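Local coordinates for protein branched-chain amino acid aminotransferase (Thermoproteus uzoniensis, PDB 5CE8) that probably transfers amino groups between branched-chain L-amino acids and 2-oxoglutarate with the help of pyridoxal 5'-phosphate, serving isoleucine and valine biosynthesis, at residues Val29-Phe40 and Tyr109-Val119; Tyr49-Phe58 and Thr287-Lys295. One frame throughout, in Å; residues are numbered along the deposited sequence.

How the interactions relate
Interactions 1 and 2 sit on opposite sides of the chain's centre, their own centres about 38 Å apart and their nearest atoms about 19 Å apart, so they do not touch. What joins them is the antiparallel sheet: strand 41-50 leaves the end of residues 29-40 and runs into residues 49-58, and beside it strand 102-109 leads into residues 109-119. Along the chain the segments alternate, 29-40, 49-58, 109-119 and 287-295. Interaction 1 fastens two connections at one end of this sheet, beside a second subunit; interaction 2 ties the other end to helix 279-292, close to residues that bind the cofactor.

Interaction 1. Residues Val29-Phe40 and Tyr109-Val119; sequences VTVLSPSLNYGF and YISKPQISLDV
Tyr-38 lies between two aliphatic groups: Leu-117 CD2 sits over the centre of one ring face, 3.7 Å from the centroid, and Asn-37 CB lies on the opposite face. Its hydroxyl points at Ile-115 O, at a separation too short to be trusted in detail. The Phe-40 ring takes Val-119 CG2 over one face, offset toward the rim and 3.5 Å from Phe-40 CE2, while Ile-110 CD1 meets its edge near CD2. A flat phenyl suits this spot because methyls can press on both face and edge.

Two serines at the start of helix 34-38 clasp the backbone of Ile-110. Ser-33 OG donates to Ile-110 O in the carbonyl plane, at 2.5 Å, and accepts from Ser-35 N, capping the helix. A chi1 of 163° turns Ser-33 OG away from its own N and beside its carbonyl carbon, where it meets both partners. Ser-35 OG accepts a nearly straight bond from Ile-110 N (2.8 Å, 169°), a second buried hydroxyl linking the segments. Pro-34, which suits the first turn because it needs no N-H there, sets CG and CD against Ile-110 CG2. Gln-114 N donates to Leu-32 O (3.0 Å), and a water joins that oxygen to Gln-114 O. Nearby, Leu-32 CB packs on Pro-113 CB, 3.6 Å away.

The Gln-114 amide holds the loop's own bend, donating to Ser-116 O and Asp-118 O. The contact thus pins the loop between strands 102-109 and 125-132 onto helix 34-38. Val-29 and Thr-30 extend a sheet into the second subunit, whose Arg-105 NH1 hydrogen-bonds both Asn-37 OD1 and Tyr-38 OH and whose Phe-43 meets Tyr-38 edge-to-face.

Interaction 2. Residues Tyr49-Phe58 and Thr287-Lys295; sequences YWNGENLYVF and TYRRIVLGK
Strand 55-58 runs at 120° to helix 287-292, with axes 10.6 Å apart at closest approach. Tyr-49 and Tyr-56 pair backbone to backbone in a hairpin, and the end of its first strand meets the helix C-terminus. There Gly-294 closes a Schellman motif, glycine easily adopting the positive phi that ends the helix. Two waters bridge Val-292 O to the hairpin, one donating also to Tyr-49 O and the other to Tyr-56 O.

Val-292 is the wedge: its branched side chain serves two rings at once. CG2 lies over the centre of the Tyr-49 face, 3.8 Å from the centroid, and CG1 over the Phe-58 face, 3.9 Å from that centroid. Phe-58 also receives the edge of Tyr-288 in an offset edge-to-face pair, planes at 81°, and touches Ile-291 CG2 at CE1. Tyr-49 OH lies at the edge of the Tyr-288 ring and hydrogen-bonds Glu-263 OE1. Where the turn begins, Asn-51 ND2 donates to Leu-293 O (3.3 Å, 164°), while OD1 accepts from Glu-53 N, an Asx turn, and from Asn-54 N, completing an Asx motif.

Helix 279-292 thus packs by an apolar core against a beta-hairpin of the class IV aminotransferase sheet. The side chain of Tyr-288 is about 4 Å from that of Thr-224, a cofactor-binding residue, and about 7 Å from the bound cofactor, so this core lies next to the site.

Interaction 1. Residues Val29-Phe40 and Tyr109-Val119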
loop_
_atom_site.group_PDB
_atom_site.type_symbol
_atom_site.label_atom_id
_atom_site.label_comp_id
_atom_site.label_asym_id
_atom_site.label_seq_id
_atom_site.Cartn_x
_atom_site.Cartn_y
_atom_site.Cartn_z
ATOM N N VAL A 29 15.423 3.550 -36.866
ATOM C CA VAL A 29 16.032 2.492 -36.042
ATOM C C VAL A 29 15.304 1.188 -36.330
ATOM O O VAL A 29 14.085 1.219 -36.570
ATOM C CB VAL A 29 15.951 2.844 -34.569
ATOM C CG1 VAL A 29 14.476 3.009 -34.113
ATOM C CG2 VAL A 29 16.679 1.788 -33.734
ATOM N N THR A 30 16.057 0.106 -36.441
ATOM C CA THR A 30 15.494 -1.215 -36.676
ATOM C C THR A 30 14.350 -1.460 -35.703
ATOM O O THR A 30 14.431 -1.221 -34.415
ATOM C CB THR A 30 16.462 -2.336 -36.503
ATOM O OG1 THR A 30 15.763 -3.595 -36.506
ATOM C CG2 THR A 30 17.260 -2.277 -35.228
ATOM N N VAL A 31 13.313 -2.048 -36.268
ATOM C CA VAL A 31 12.065 -2.330 -35.476
ATOM C C VAL A 31 12.270 -3.461 -34.484
ATOM O O VAL A 31 11.395 -3.759 -33.708
ATOM C CB VAL A 31 10.850 -2.647 -36.334
ATOM C CG1 VAL A 31 10.488 -1.439 -37.235
ATOM C CG2 VAL A 31 11.058 -3.947 -37.168
ATOM N N LEU A 32 13.425 -4.136 -34.557
ATOM C CA LEU A 32 13.743 -5.139 -33.541
ATOM C C LEU A 32 14.661 -4.634 -32.416
ATOM O O LEU A 32 15.107 -5.398 -31.606
ATOM C CB LEU A 32 14.433 -6.327 -34.238
ATOM C CG LEU A 32 13.613 -7.082 -35.277
ATOM C CD1 LEU A 32 14.546 -8.062 -35.979
ATOM C CD2 LEU A 32 12.407 -7.788 -34.673
ATOM N N SER A 33 14.935 -3.337 -32.356
ATOM C CA SER A 33 15.676 -2.787 -31.256
ATOM C C SER A 33 14.975 -3.103 -29.962
ATOM O O SER A 33 13.759 -2.939 -29.883
ATOM C CB SER A 33 15.779 -1.225 -31.421
ATOM O OG SER A 33 16.142 -0.631 -30.201
ATOM N N PRO A 34 15.724 -3.556 -28.933
ATOM C CA PRO A 34 15.118 -3.610 -27.605
ATOM C C PRO A 34 14.644 -2.205 -27.090
ATOM O O PRO A 34 13.794 -2.151 -26.228
ATOM C CB PRO A 34 16.189 -4.242 -26.733
ATOM C CG PRO A 34 17.495 -3.757 -27.372
ATOM C CD PRO A 34 17.189 -3.721 -28.896
ATOM N N SER A 35 15.047 -1.074 -27.700
ATOM C CA SER A 35 14.459 0.187 -27.315
ATOM C C SER A 35 13.051 0.390 -27.770
ATOM O O SER A 35 12.281 1.000 -27.020
ATOM C CB SER A 35 15.350 1.378 -27.688
ATOM O OG SER A 35 16.606 1.129 -27.105
ATOM N N LEU A 36 12.713 -0.125 -28.946
ATOM C CA LEU A 36 11.395 -0.102 -29.437
ATOM C C LEU A 36 10.458 -1.123 -28.806
ATOM O O LEU A 36 9.344 -0.809 -28.433
ATOM C CB LEU A 36 11.379 -0.313 -30.905
ATOM C CG LEU A 36 10.047 -0.209 -31.629
ATOM C CD1 LEU A 36 9.501 1.181 -31.472
ATOM C CD2 LEU A 36 10.158 -0.551 -33.099
ATOM N N ASN A 37 10.991 -2.301 -28.596
ATOM C CA ASN A 37 10.178 -3.425 -28.206
ATOM C C ASN A 37 9.992 -3.482 -26.671
ATOM O O ASN A 37 9.042 -4.098 -26.226
ATOM C CB ASN A 37 10.848 -4.727 -28.641
ATOM C CG ASN A 37 10.648 -5.064 -30.104
ATOM O OD1 ASN A 37 9.882 -6.000 -30.429
ATOM N ND2 ASN A 37 11.360 -4.347 -31.004
ATOM N N TYR A 38 10.896 -2.864 -25.895
ATOM C CA TYR A 38 10.911 -2.953 -24.403
ATOM C C TYR A 38 11.041 -1.605 -23.592
ATOM O O TYR A 38 11.264 -1.645 -22.369
ATOM C CB TYR A 38 12.052 -3.870 -23.976
ATOM C CG TYR A 38 12.056 -5.192 -24.672
ATOM C CD1 TYR A 38 10.907 -6.011 -24.765
ATOM C CD2 TYR A 38 13.231 -5.680 -25.216
ATOM C CE1 TYR A 38 10.955 -7.226 -25.447
ATOM C CE2 TYR A 38 13.278 -6.854 -25.915
ATOM C CZ TYR A 38 12.187 -7.650 -26.022
ATOM O OH TYR A 38 12.392 -8.842 -26.708
ATOM N N GLY A 39 10.919 -0.464 -24.279
ATOM C CA GLY A 39 11.021 0.899 -23.713
ATOM C C GLY A 39 12.310 1.166 -22.949
ATOM O O GLY A 39 12.317 1.852 -21.961
ATOM N N PHE A 40 13.426 0.697 -23.482
ATOM C CA PHE A 40 14.706 0.928 -22.926
ATOM C C PHE A 40 15.487 2.006 -23.707
ATOM O O PHE A 40 16.262 1.716 -24.706
ATOM C CB PHE A 40 15.478 -0.350 -22.933
ATOM C CG PHE A 40 16.718 -0.274 -22.104
ATOM C CD1 PHE A 40 16.631 -0.316 -20.726
ATOM C CD2 PHE A 40 17.988 -0.247 -22.674
ATOM C CE1 PHE A 40 17.789 -0.293 -19.935
ATOM C CE2 PHE A 40 19.176 -0.142 -21.865
ATOM C CZ PHE A 40 19.057 -0.156 -20.491
ATOM N N TYR A 109 19.000 5.449 -27.499
ATOM C CA TYR A 109 18.329 4.123 -27.723
ATOM C C TYR A 109 19.301 3.151 -28.397
ATOM O O TYR A 109 20.338 3.548 -28.886
ATOM C CB TYR A 109 17.092 4.317 -28.630
ATOM C CG TYR A 109 17.560 4.826 -29.946
ATOM C CD1 TYR A 109 17.807 6.175 -30.122
ATOM C CD2 TYR A 109 17.971 3.961 -30.932
ATOM C CE1 TYR A 109 18.325 6.683 -31.347
ATOM C CE2 TYR A 109 18.461 4.454 -32.152
ATOM C CZ TYR A 109 18.674 5.821 -32.361
ATOM O OH TYR A 109 19.271 6.319 -33.567
ATOM N N ILE A 110 18.955 1.861 -28.414
ATOM C CA ILE A 110 19.811 0.868 -28.929
ATOM C C ILE A 110 19.500 0.652 -30.455
ATOM O O ILE A 110 18.366 0.396 -30.809
ATOM C CB ILE A 110 19.687 -0.416 -28.094
ATOM C CG1 ILE A 110 20.351 -0.168 -26.733
ATOM C CG2 ILE A 110 20.334 -1.613 -28.830
ATOM C CD1 ILE A 110 19.932 -1.120 -25.639
ATOM N N SER A 111 20.508 0.833 -31.319
ATOM C CA SER A 111 20.331 0.689 -32.743
ATOM C C SER A 111 20.506 -0.815 -33.194
ATOM O O SER A 111 20.133 -1.153 -34.264
ATOM C CB SER A 111 21.294 1.654 -33.466
ATOM O OG SER A 111 22.590 1.221 -33.216
ATOM N N LYS A 112 21.046 -1.683 -32.352
ATOM C CA LYS A 112 21.142 -3.105 -32.654
ATOM C C LYS A 112 19.768 -3.864 -32.461
ATOM O O LYS A 112 19.036 -3.606 -31.541
ATOM C CB LYS A 112 22.244 -3.691 -31.763
ATOM C CG LYS A 112 22.513 -5.178 -31.948
ATOM C CD LYS A 112 23.261 -5.808 -30.774
ATOM C CE LYS A 112 22.584 -7.115 -30.371
ATOM N NZ LYS A 112 23.295 -7.939 -29.333
ATOM N N PRO A 113 19.401 -4.786 -33.362
ATOM C CA PRO A 113 18.263 -5.687 -33.096
ATOM C C PRO A 113 18.549 -6.692 -31.954
ATOM O O PRO A 113 19.606 -7.262 -31.922
ATOM C CB PRO A 113 18.074 -6.420 -34.439
ATOM C CG PRO A 113 19.331 -6.188 -35.238
ATOM C CD PRO A 113 20.063 -5.025 -34.664
ATOM N N GLN A 114 17.658 -6.872 -30.975
ATOM C CA GLN A 114 17.934 -7.849 -29.898
ATOM C C GLN A 114 16.624 -8.221 -29.254
ATOM O O GLN A 114 15.940 -7.389 -28.746
ATOM C CB GLN A 114 18.902 -7.305 -28.846
ATOM C CG GLN A 114 19.238 -8.301 -27.740
ATOM C CD GLN A 114 20.264 -7.791 -26.786
ATOM O OE1 GLN A 114 21.351 -7.454 -27.214
ATOM N NE2 GLN A 114 19.934 -7.685 -25.465
ATOM N N ILE A 115 16.270 -9.478 -29.336
ATOM C CA ILE A 115 15.127 -10.025 -28.612
ATOM C C ILE A 115 15.353 -10.134 -27.093
ATOM O O ILE A 115 14.404 -10.010 -26.267
ATOM C CB ILE A 115 14.860 -11.452 -29.163
ATOM C CG1 ILE A 115 14.624 -11.382 -30.696
ATOM C CG2 ILE A 115 13.722 -12.127 -28.400
ATOM C CD1 ILE A 115 13.528 -10.380 -31.137
ATOM N N SER A 116 16.565 -10.499 -26.706
ATOM C CA SER A 116 16.842 -10.763 -25.265
ATOM C C SER A 116 16.660 -9.501 -24.340
ATOM O O SER A 116 17.054 -8.380 -24.655
ATOM C CB SER A 116 18.233 -11.293 -25.158
ATOM O OG SER A 116 18.667 -11.217 -23.849
ATOM N N LEU A 117 16.070 -9.652 -23.179
ATOM C CA LEU A 117 16.053 -8.561 -22.205
ATOM C C LEU A 117 17.375 -8.210 -21.566
ATOM O O LEU A 117 17.424 -7.259 -20.774
ATOM C CB LEU A 117 15.061 -8.849 -21.064
ATOM C CG LEU A 117 13.678 -9.176 -21.505
ATOM C CD1 LEU A 117 12.963 -9.805 -20.328
ATOM C CD2 LEU A 117 13.035 -7.931 -22.070
ATOM N N ASP A 118 18.433 -8.954 -21.842
ATOM C CA ASP A 118 19.758 -8.693 -21.228
ATOM C C ASP A 118 20.489 -7.622 -22.084
ATOM O O ASP A 118 21.255 -7.926 -22.999
ATOM C CB ASP A 118 20.591 -9.973 -21.153
ATOM C CG ASP A 118 21.868 -9.804 -20.383
ATOM O OD1 ASP A 118 22.189 -8.706 -19.882
ATOM O OD2 ASP A 118 22.551 -10.833 -20.237
ATOM N N VAL A 119 20.230 -6.367 -21.759
ATOM C CA VAL A 119 20.755 -5.234 -22.535
ATOM C C VAL A 119 22.148 -4.789 -22.065
ATOM O O VAL A 119 22.775 -3.883 -22.641
ATOM C CB VAL A 119 19.707 -4.089 -22.602
ATOM C CG1 VAL A 119 18.487 -4.575 -23.340
ATOM C CG2 VAL A 119 19.335 -3.548 -21.241
HETATM O O HOH W 1 18.917 0.307 -36.417
HETATM O O HOH W 2 13.540 -6.531 -29.447
#

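Interaction 2. Residues Tyr49-Phe58 and Thr287-Lys295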
loop_
_atom_site.group_PDB
_atom_site.type_symbol
_atom_site.label_atom_id
_atom_site.label_comp_id
_atom_site.label_asym_id
_atom_site.label_seq_id
_atom_site.Cartn_x
_atom_site.Cartn_y
_atom_site.Cartn_z
ATOM N N TYR A 49 14.714 29.589 -28.282
ATOM C CA TYR A 49 13.850 30.703 -28.545
ATOM C C TYR A 49 14.562 31.860 -29.349
ATOM O O TYR A 49 15.676 32.278 -29.053
ATOM C CB TYR A 49 13.427 31.296 -27.245
ATOM C CG TYR A 49 12.545 30.468 -26.349
ATOM C CD1 TYR A 49 11.164 30.620 -26.401
ATOM C CD2 TYR A 49 13.076 29.658 -25.370
ATOM C CE1 TYR A 49 10.316 29.948 -25.539
ATOM C CE2 TYR A 49 12.220 28.989 -24.469
ATOM C CZ TYR A 49 10.862 29.136 -24.568
ATOM O OH TYR A 49 10.015 28.511 -23.688
ATOM N N TRP A 50 13.834 32.369 -30.315
ATOM C CA TRP A 50 14.232 33.445 -31.194
ATOM C C TRP A 50 13.758 34.706 -30.519
ATOM O O TRP A 50 12.595 34.841 -30.289
ATOM C CB TRP A 50 13.448 33.350 -32.500
ATOM C CG TRP A 50 13.870 34.352 -33.534
ATOM C CD1 TRP A 50 13.070 35.301 -34.159
ATOM C CD2 TRP A 50 15.165 34.496 -34.089
ATOM N NE1 TRP A 50 13.818 36.019 -35.073
ATOM C CE2 TRP A 50 15.106 35.541 -35.047
ATOM C CE3 TRP A 50 16.363 33.837 -33.897
ATOM C CZ2 TRP A 50 16.209 35.942 -35.773
ATOM C CZ3 TRP A 50 17.484 34.226 -34.642
ATOM C CH2 TRP A 50 17.388 35.273 -35.583
ATOM N N ASN A 51 14.648 35.630 -30.252
ATOM C CA ASN A 51 14.257 36.889 -29.659
ATOM C C ASN A 51 14.268 38.021 -30.698
ATOM O O ASN A 51 14.108 39.144 -30.332
ATOM C CB ASN A 51 15.193 37.225 -28.508
ATOM C CG ASN A 51 16.603 37.452 -28.954
ATOM O OD1 ASN A 51 16.892 37.569 -30.138
ATOM N ND2 ASN A 51 17.483 37.513 -28.030
ATOM N N GLY A 52 14.504 37.729 -31.974
ATOM C CA GLY A 52 14.676 38.779 -32.949
ATOM C C GLY A 52 16.125 39.031 -33.326
ATOM O O GLY A 52 16.377 39.371 -34.463
ATOM N N GLU A 53 17.073 38.849 -32.407
ATOM C CA GLU A 53 18.548 38.996 -32.658
ATOM C C GLU A 53 19.265 37.690 -32.827
ATOM O O GLU A 53 20.336 37.628 -33.445
ATOM C CB GLU A 53 19.274 39.653 -31.464
ATOM N N ASN A 54 18.779 36.663 -32.141
ATOM C CA ASN A 54 19.525 35.415 -32.083
ATOM C C ASN A 54 18.589 34.328 -31.574
ATOM O O ASN A 54 17.498 34.608 -31.107
ATOM C CB ASN A 54 20.787 35.544 -31.204
ATOM C CG ASN A 54 21.913 34.564 -31.574
ATOM O OD1 ASN A 54 21.696 33.473 -32.100
ATOM N ND2 ASN A 54 23.118 34.943 -31.239
ATOM N N LEU A 55 19.028 33.090 -31.751
ATOM C CA LEU A 55 18.279 31.905 -31.291
ATOM C C LEU A 55 19.068 31.367 -30.138
ATOM O O LEU A 55 20.233 31.011 -30.352
ATOM C CB LEU A 55 18.205 30.869 -32.413
ATOM C CG LEU A 55 17.360 29.603 -32.121
ATOM C CD1 LEU A 55 15.972 29.948 -31.581
ATOM C CD2 LEU A 55 17.205 28.750 -33.357
ATOM N N TYR A 56 18.457 31.378 -28.938
ATOM C CA TYR A 56 19.089 30.889 -27.655
ATOM C C TYR A 56 18.470 29.559 -27.205
ATOM O O TYR A 56 17.241 29.410 -27.044
ATOM C CB TYR A 56 19.014 31.943 -26.524
ATOM C CG TYR A 56 19.843 33.190 -26.908
ATOM C CD1 TYR A 56 21.201 33.173 -26.831
ATOM C CD2 TYR A 56 19.231 34.331 -27.421
ATOM C CE1 TYR A 56 21.972 34.266 -27.194
ATOM C CE2 TYR A 56 19.990 35.451 -27.802
ATOM C CZ TYR A 56 21.378 35.380 -27.729
ATOM O OH TYR A 56 22.170 36.430 -28.108
ATOM N N VAL A 57 19.346 28.575 -27.044
ATOM C CA VAL A 57 18.935 27.288 -26.525
ATOM C C VAL A 57 18.941 27.376 -24.980
ATOM O O VAL A 57 19.893 27.889 -24.401
ATOM C CB VAL A 57 19.865 26.159 -26.918
ATOM C CG1 VAL A 57 19.181 24.841 -26.607
ATOM C CG2 VAL A 57 20.335 26.141 -28.389
ATOM N N PHE A 58 17.836 26.994 -24.358
ATOM C CA PHE A 58 17.634 27.286 -22.943
ATOM C C PHE A 58 18.080 26.115 -22.181
ATOM O O PHE A 58 17.547 24.986 -22.413
ATOM C CB PHE A 58 16.218 27.565 -22.593
ATOM C CG PHE A 58 16.059 27.991 -21.157
ATOM C CD1 PHE A 58 16.624 29.224 -20.693
ATOM C CD2 PHE A 58 15.406 27.198 -20.269
ATOM C CE1 PHE A 58 16.556 29.572 -19.359
ATOM C CE2 PHE A 58 15.232 27.579 -18.967
ATOM C CZ PHE A 58 15.777 28.788 -18.498
ATOM N N THR A 287 8.265 36.478 -15.920
ATOM C CA THR A 287 9.736 36.445 -15.583
ATOM C C THR A 287 10.420 35.362 -16.370
ATOM O O THR A 287 11.430 35.644 -17.108
ATOM C CB THR A 287 9.945 36.220 -14.078
ATOM O OG1 THR A 287 9.127 37.168 -13.344
ATOM C CG2 THR A 287 11.330 36.346 -13.681
ATOM N N TYR A 288 9.848 34.163 -16.355
ATOM C CA TYR A 288 10.320 33.073 -17.252
ATOM C C TYR A 288 10.492 33.535 -18.722
ATOM O O TYR A 288 11.547 33.316 -19.313
ATOM C CB TYR A 288 9.417 31.835 -17.188
ATOM C CG TYR A 288 9.969 30.611 -17.958
ATOM C CD1 TYR A 288 11.020 29.867 -17.452
ATOM C CD2 TYR A 288 9.497 30.234 -19.196
ATOM C CE1 TYR A 288 11.592 28.790 -18.150
ATOM C CE2 TYR A 288 10.066 29.120 -19.903
ATOM C CZ TYR A 288 11.085 28.398 -19.340
ATOM O OH TYR A 288 11.642 27.331 -19.968
ATOM N N ARG A 289 9.494 34.236 -19.267
ATOM C CA ARG A 289 9.511 34.751 -20.661
ATOM C C ARG A 289 10.702 35.692 -20.929
ATOM O O ARG A 289 11.383 35.583 -21.957
ATOM C CB ARG A 289 8.157 35.382 -21.096
ATOM N N ARG A 290 10.968 36.584 -19.984
ATOM C CA ARG A 290 12.052 37.530 -20.057
ATOM C C ARG A 290 13.363 36.810 -19.908
ATOM O O ARG A 290 14.346 37.192 -20.519
ATOM C CB ARG A 290 11.924 38.618 -18.971
ATOM C CG ARG A 290 10.746 39.586 -19.097
ATOM C CD ARG A 290 10.656 40.594 -17.956
ATOM N NE ARG A 290 11.992 41.167 -17.753
ATOM C CZ ARG A 290 12.539 42.155 -18.483
ATOM N NH1 ARG A 290 11.894 42.738 -19.489
ATOM N NH2 ARG A 290 13.759 42.592 -18.182
ATOM N N ILE A 291 13.399 35.775 -19.087
ATOM C CA ILE A 291 14.649 34.999 -18.983
ATOM C C ILE A 291 15.002 34.310 -20.297
ATOM O O ILE A 291 16.167 34.359 -20.755
ATOM C CB ILE A 291 14.583 33.998 -17.848
ATOM C CG1 ILE A 291 14.663 34.735 -16.496
ATOM C CG2 ILE A 291 15.555 32.823 -18.030
ATOM C CD1 ILE A 291 14.167 33.895 -15.301
ATOM N N VAL A 292 14.049 33.622 -20.877
ATOM C CA VAL A 292 14.357 32.834 -22.065
ATOM C C VAL A 292 14.648 33.745 -23.337
ATOM O O VAL A 292 15.320 33.315 -24.320
ATOM C CB VAL A 292 13.274 31.763 -22.288
ATOM C CG1 VAL A 292 13.184 30.833 -21.033
ATOM C CG2 VAL A 292 11.943 32.334 -22.687
ATOM N N LEU A 293 14.156 34.988 -23.322
ATOM C CA LEU A 293 14.460 35.931 -24.395
ATOM C C LEU A 293 15.755 36.709 -24.225
ATOM O O LEU A 293 16.085 37.508 -25.072
ATOM C CB LEU A 293 13.305 36.893 -24.595
ATOM C CG LEU A 293 12.028 36.163 -24.968
ATOM C CD1 LEU A 293 10.888 37.189 -24.936
ATOM C CD2 LEU A 293 12.096 35.433 -26.338
ATOM N N GLY A 294 16.517 36.434 -23.166
ATOM C CA GLY A 294 17.756 37.138 -22.886
ATOM C C GLY A 294 17.618 38.521 -22.224
ATOM O O GLY A 294 18.585 39.275 -22.214
ATOM N N LYS A 295 16.450 38.855 -21.685
ATOM C CA LYS A 295 16.212 40.143 -21.023
ATOM C C LYS A 295 16.524 40.143 -19.478
ATOM O O LYS A 295 16.308 41.149 -18.802
ATOM C CB LYS A 295 14.768 40.527 -21.236
ATOM C CG LYS A 295 14.290 40.387 -22.683
ATOM C CD LYS A 295 12.923 41.023 -22.864
ATOM C CE LYS A 295 12.671 41.299 -24.336
ATOM N NZ LYS A 295 11.223 41.144 -24.677
HETATM O O HOH W 3 15.915 34.011 -26.767
HETATM O O HOH W 4 16.498 30.518 -24.500
#